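DraIII (Deinococcus radiophilus, PDB 4L0K) probably cuts double-stranded DNA as a type II restriction endonuclease of the His-Me finger kind. Local coordinates at residues 54-59 and 116-121; 183-186 and 192-195. All coordinates share one frame; numbering follows the deposited sequence.

Contact 1 of 2, residues 54-59 and 116-121; sequences RDATMT and IDVARK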
# COMPACT_ATOMS: atom_id res chain seq x y z
N ARG A 54 -5.36 -20.03 -5.64
CA ARG A 54 -4.11 -19.28 -5.42
C ARG A 54 -4.06 -18.48 -4.10
O ARG A 54 -3.11 -18.59 -3.34
CB ARG A 54 -3.82 -18.36 -6.61
CG ARG A 54 -2.58 -17.47 -6.46
CD ARG A 54 -2.98 -16.01 -6.24
NE ARG A 54 -3.19 -15.30 -7.49
CZ ARG A 54 -3.96 -14.22 -7.65
NH1 ARG A 54 -4.65 -13.69 -6.64
NH2 ARG A 54 -4.06 -13.68 -8.86
N ASP A 55 -5.09 -17.68 -3.85
CA ASP A 55 -5.14 -16.88 -2.62
C ASP A 55 -5.22 -17.76 -1.38
O ASP A 55 -4.69 -17.41 -0.35
CB ASP A 55 -6.31 -15.89 -2.62
CG ASP A 55 -6.13 -14.77 -3.60
OD1 ASP A 55 -5.03 -14.71 -4.21
OD2 ASP A 55 -7.05 -13.93 -3.75
N ALA A 56 -5.87 -18.91 -1.50
CA ALA A 56 -5.98 -19.82 -0.37
C ALA A 56 -4.67 -20.55 -0.06
O ALA A 56 -4.35 -20.80 1.10
CB ALA A 56 -7.08 -20.83 -0.59
N THR A 57 -3.91 -20.84 -1.12
CA THR A 57 -2.83 -21.83 -1.11
C THR A 57 -1.41 -21.25 -1.24
O THR A 57 -0.44 -21.81 -0.73
CB THR A 57 -3.08 -22.87 -2.25
OG1 THR A 57 -4.14 -23.75 -1.86
CG2 THR A 57 -1.85 -23.68 -2.55
N MET A 58 -1.30 -20.09 -1.89
CA MET A 58 -0.01 -19.58 -2.31
C MET A 58 0.44 -18.29 -1.62
O MET A 58 -0.34 -17.58 -1.00
CB MET A 58 0.01 -19.41 -3.84
CG MET A 58 -0.45 -20.66 -4.59
SD MET A 58 0.79 -21.97 -4.50
CE MET A 58 2.21 -21.01 -5.06
N THR A 59 1.73 -18.01 -1.76
CA THR A 59 2.37 -16.87 -1.12
C THR A 59 2.15 -15.60 -1.93
O THR A 59 1.94 -14.53 -1.37
CB THR A 59 3.88 -17.13 -0.97
OG1 THR A 59 4.07 -18.25 -0.09
CG2 THR A 59 4.59 -15.91 -0.41
N ILE A 116 -6.82 -25.10 2.84
CA ILE A 116 -8.03 -25.68 2.25
C ILE A 116 -9.31 -25.06 2.84
O ILE A 116 -10.25 -24.74 2.11
CB ILE A 116 -8.06 -27.24 2.34
CG1 ILE A 116 -6.74 -27.86 1.85
CG2 ILE A 116 -9.25 -27.81 1.58
CD1 ILE A 116 -6.32 -27.41 0.48
N ASP A 117 -9.34 -24.89 4.16
CA ASP A 117 -10.44 -24.19 4.85
C ASP A 117 -10.75 -22.81 4.24
O ASP A 117 -11.91 -22.52 3.91
CB ASP A 117 -10.13 -24.00 6.34
CG ASP A 117 -10.22 -25.29 7.13
OD1 ASP A 117 -10.83 -26.25 6.62
OD2 ASP A 117 -9.68 -25.34 8.26
N VAL A 118 -9.71 -21.99 4.10
CA VAL A 118 -9.79 -20.68 3.45
C VAL A 118 -10.38 -20.79 2.04
O VAL A 118 -11.30 -20.03 1.70
CB VAL A 118 -8.40 -20.00 3.41
CG1 VAL A 118 -8.35 -18.87 2.36
CG2 VAL A 118 -7.99 -19.48 4.81
N ALA A 119 -9.86 -21.72 1.23
CA ALA A 119 -10.47 -22.00 -0.08
C ALA A 119 -11.99 -22.26 0.01
O ALA A 119 -12.79 -21.74 -0.80
CB ALA A 119 -9.76 -23.16 -0.77
N ARG A 120 -12.39 -23.05 1.01
CA ARG A 120 -13.81 -23.38 1.15
C ARG A 120 -14.64 -22.13 1.50
O ARG A 120 -15.72 -21.90 0.94
CB ARG A 120 -14.02 -24.47 2.20
CG ARG A 120 -14.27 -25.87 1.64
CD ARG A 120 -14.57 -26.85 2.78
NE ARG A 120 -13.46 -26.93 3.72
CZ ARG A 120 -12.62 -27.95 3.80
NH1 ARG A 120 -12.76 -29.00 2.99
NH2 ARG A 120 -11.63 -27.93 4.68
N LYS A 121 -14.10 -21.32 2.40
CA LYS A 121 -14.79 -20.12 2.87
C LYS A 121 -15.02 -19.16 1.73
O LYS A 121 -16.11 -18.65 1.54
CB LYS A 121 -13.96 -19.43 3.95
CG LYS A 121 -14.55 -18.11 4.40
CD LYS A 121 -15.92 -18.29 5.07
CE LYS A 121 -16.47 -16.95 5.52
NZ LYS A 121 -15.55 -16.25 6.47

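Contact 2 of 2, residues 183-186 and 192-195; sequences HKTP and ENVG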
# COMPACT_ATOMS: atom_id res chain seq x y z
N HIS A 183 -7.95 -10.33 5.13
CA HIS A 183 -7.75 -10.91 6.45
C HIS A 183 -8.21 -9.92 7.51
O HIS A 183 -7.61 -8.86 7.68
CB HIS A 183 -6.28 -11.25 6.65
CG HIS A 183 -5.80 -12.31 5.71
ND1 HIS A 183 -5.48 -12.05 4.39
CD2 HIS A 183 -5.66 -13.65 5.87
CE1 HIS A 183 -5.13 -13.17 3.79
NE2 HIS A 183 -5.23 -14.16 4.67
N LYS A 184 -9.28 -10.28 8.21
CA LYS A 184 -9.90 -9.38 9.18
C LYS A 184 -8.93 -9.01 10.29
O LYS A 184 -8.95 -7.89 10.79
CB LYS A 184 -11.16 -10.01 9.79
CG LYS A 184 -12.28 -10.24 8.81
CD LYS A 184 -13.38 -11.11 9.46
CE LYS A 184 -14.16 -11.88 8.41
NZ LYS A 184 -15.19 -12.76 9.03
N THR A 185 -8.11 -9.97 10.70
CA THR A 185 -7.05 -9.72 11.65
C THR A 185 -5.77 -10.15 10.96
O THR A 185 -5.73 -11.21 10.35
CB THR A 185 -7.27 -10.53 12.95
OG1 THR A 185 -8.25 -9.87 13.76
CG2 THR A 185 -5.97 -10.64 13.75
N PRO A 186 -4.73 -9.30 11.03
CA PRO A 186 -3.47 -9.52 10.30
C PRO A 186 -2.87 -10.90 10.57
O PRO A 186 -2.95 -11.39 11.70
CB PRO A 186 -2.53 -8.45 10.88
CG PRO A 186 -3.42 -7.41 11.45
CD PRO A 186 -4.68 -8.09 11.88
N GLU A 192 -12.44 -18.40 9.25
CA GLU A 192 -13.20 -17.41 9.99
C GLU A 192 -12.67 -16.02 9.69
O GLU A 192 -13.44 -15.06 9.60
CB GLU A 192 -13.12 -17.69 11.50
CG GLU A 192 -14.02 -16.80 12.37
CD GLU A 192 -13.43 -15.42 12.62
OE1 GLU A 192 -12.22 -15.33 12.91
OE2 GLU A 192 -14.18 -14.41 12.52
N ASN A 193 -11.37 -15.93 9.51
CA ASN A 193 -10.69 -14.66 9.37
C ASN A 193 -10.70 -14.08 7.96
O ASN A 193 -10.30 -12.93 7.77
CB ASN A 193 -9.25 -14.78 9.87
CG ASN A 193 -8.59 -13.44 10.12
OD1 ASN A 193 -9.18 -12.56 10.75
ND2 ASN A 193 -7.38 -13.26 9.59
N VAL A 194 -11.16 -14.84 6.96
CA VAL A 194 -11.01 -14.34 5.58
C VAL A 194 -12.29 -13.91 4.90
O VAL A 194 -13.38 -14.34 5.28
CB VAL A 194 -10.25 -15.33 4.65
CG1 VAL A 194 -8.81 -15.45 5.10
CG2 VAL A 194 -10.97 -16.69 4.60
N GLY A 195 -12.14 -13.05 3.90
CA GLY A 195 -13.27 -12.67 3.07
C GLY A 195 -12.82 -11.93 1.83
O GLY A 195 -11.69 -12.07 1.42
O HOH W 1 -16.17 -13.34 6.24

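Contact 1 of 2, residues 54-59 and 116-121
Arg54 O accepts two backbone N-H groups, Met58 N at 2.8 Å and Thr57 N at 3.3 Å, and the turn they close presents Ala56 to Val118 and Ala119. Met58 is the first residue to leave helical backbone angles, so the meeting involves the last turn of helix 46-57 and the middle of helix 112-126. The contact is small, 154 Å² in total, yet tight: the CA atoms of Ala56 and Ala119 are 5.0 Å apart. Ala56 CB comes within 3.6 Å of Ala119 CB and within 3.4 Å of the backbone Ala119 N. Val118 lies against the same alanine through one branch: with CG1 anti to the backbone N (chi1 162°), that methyl reaches 3.7 Å from Ala56 CA. Charged groups pair within their own segments, Arg54 NH1 with Asp55 OD1 and Arg120 NH2 with Asp117 OD1, both at 2.7 Å, each carboxylate oxygen lying in the plane of its guanidinium. Arg120 also takes Gln23 OE1 and Tyr142 OH at NH1 and meets Phe146 by a cation-pi contact. The junction itself is therefore apolar, a buried helix-helix approach made close by two methyl side chains, with each ion pair formed inside its own segment, away from the meeting of the two helices.

Contact 2 of 2, residues 183-186 and 192-195
Asn193 holds CG anti to its own backbone nitrogen (chi1 -164°), which carries the amide over to Thr185, while the chain of Lys184, extended beyond CG, runs past Asn193 O to Glu192. The amide grips the Thr185 backbone twice. OD1 accepts from Thr185 N at 2.8 Å, on a lone pair in the carbonyl plane, and ND2 donates to Thr185 O at 2.7 Å (158° at the hydrogen), close to the amide plane. ND2 also bonds Leu188 O, within the intervening loop. A nearly straight backbone bond, Lys184 N to Asn193 O at 2.9 Å (176°), follows the non-hydrogen-bonded antiparallel pair His183-Val194, whose side chains lie alongside with Val194 CG1 3.7 Å from His183 CD2. At the other end, Lys184 NZ donates to Glu192 O at 2.9 Å and to a water that bridges to Val194 O; Glu192 OE2 is a long salt-bridge partner at 4.0 Å. With Asn193 replaced by an alanine, Thr185 N and O and Leu188 O would probably lose their partner, and the loop would be likelier to shift. The double grip resembles that of the loop asparagine in HNH nucleases, and implies a loop fixed by side-chain-to-backbone bonds beyond the strand pairing.

Overall arrangement
The centres of contacts 1 and 2 are 12 Å apart, and helix 112-126 joins them. Lys121 NZ probably hydrogen-bonds Val194 O at 3.1 Å, and Val118 CG1, already against Ala56, lies 4.1 Å from Val194 CG2. Helix 46-57 connects too: Asp55 OD2 bonds Thr181 OG1 on strand 179-183, and His189 NE2 donates to Ala56 O, while its ND1 is hydrogen-bonded to His183 NE2. Contact 1 thus forms part of the helical backing for the hairpin that contact 2 closes. Strands 179-183 and 194-198 followed by helix 199-205 are consistent with the beta-beta-alpha motif of His-Me finger nucleases, which would place contact 2 close to the active site.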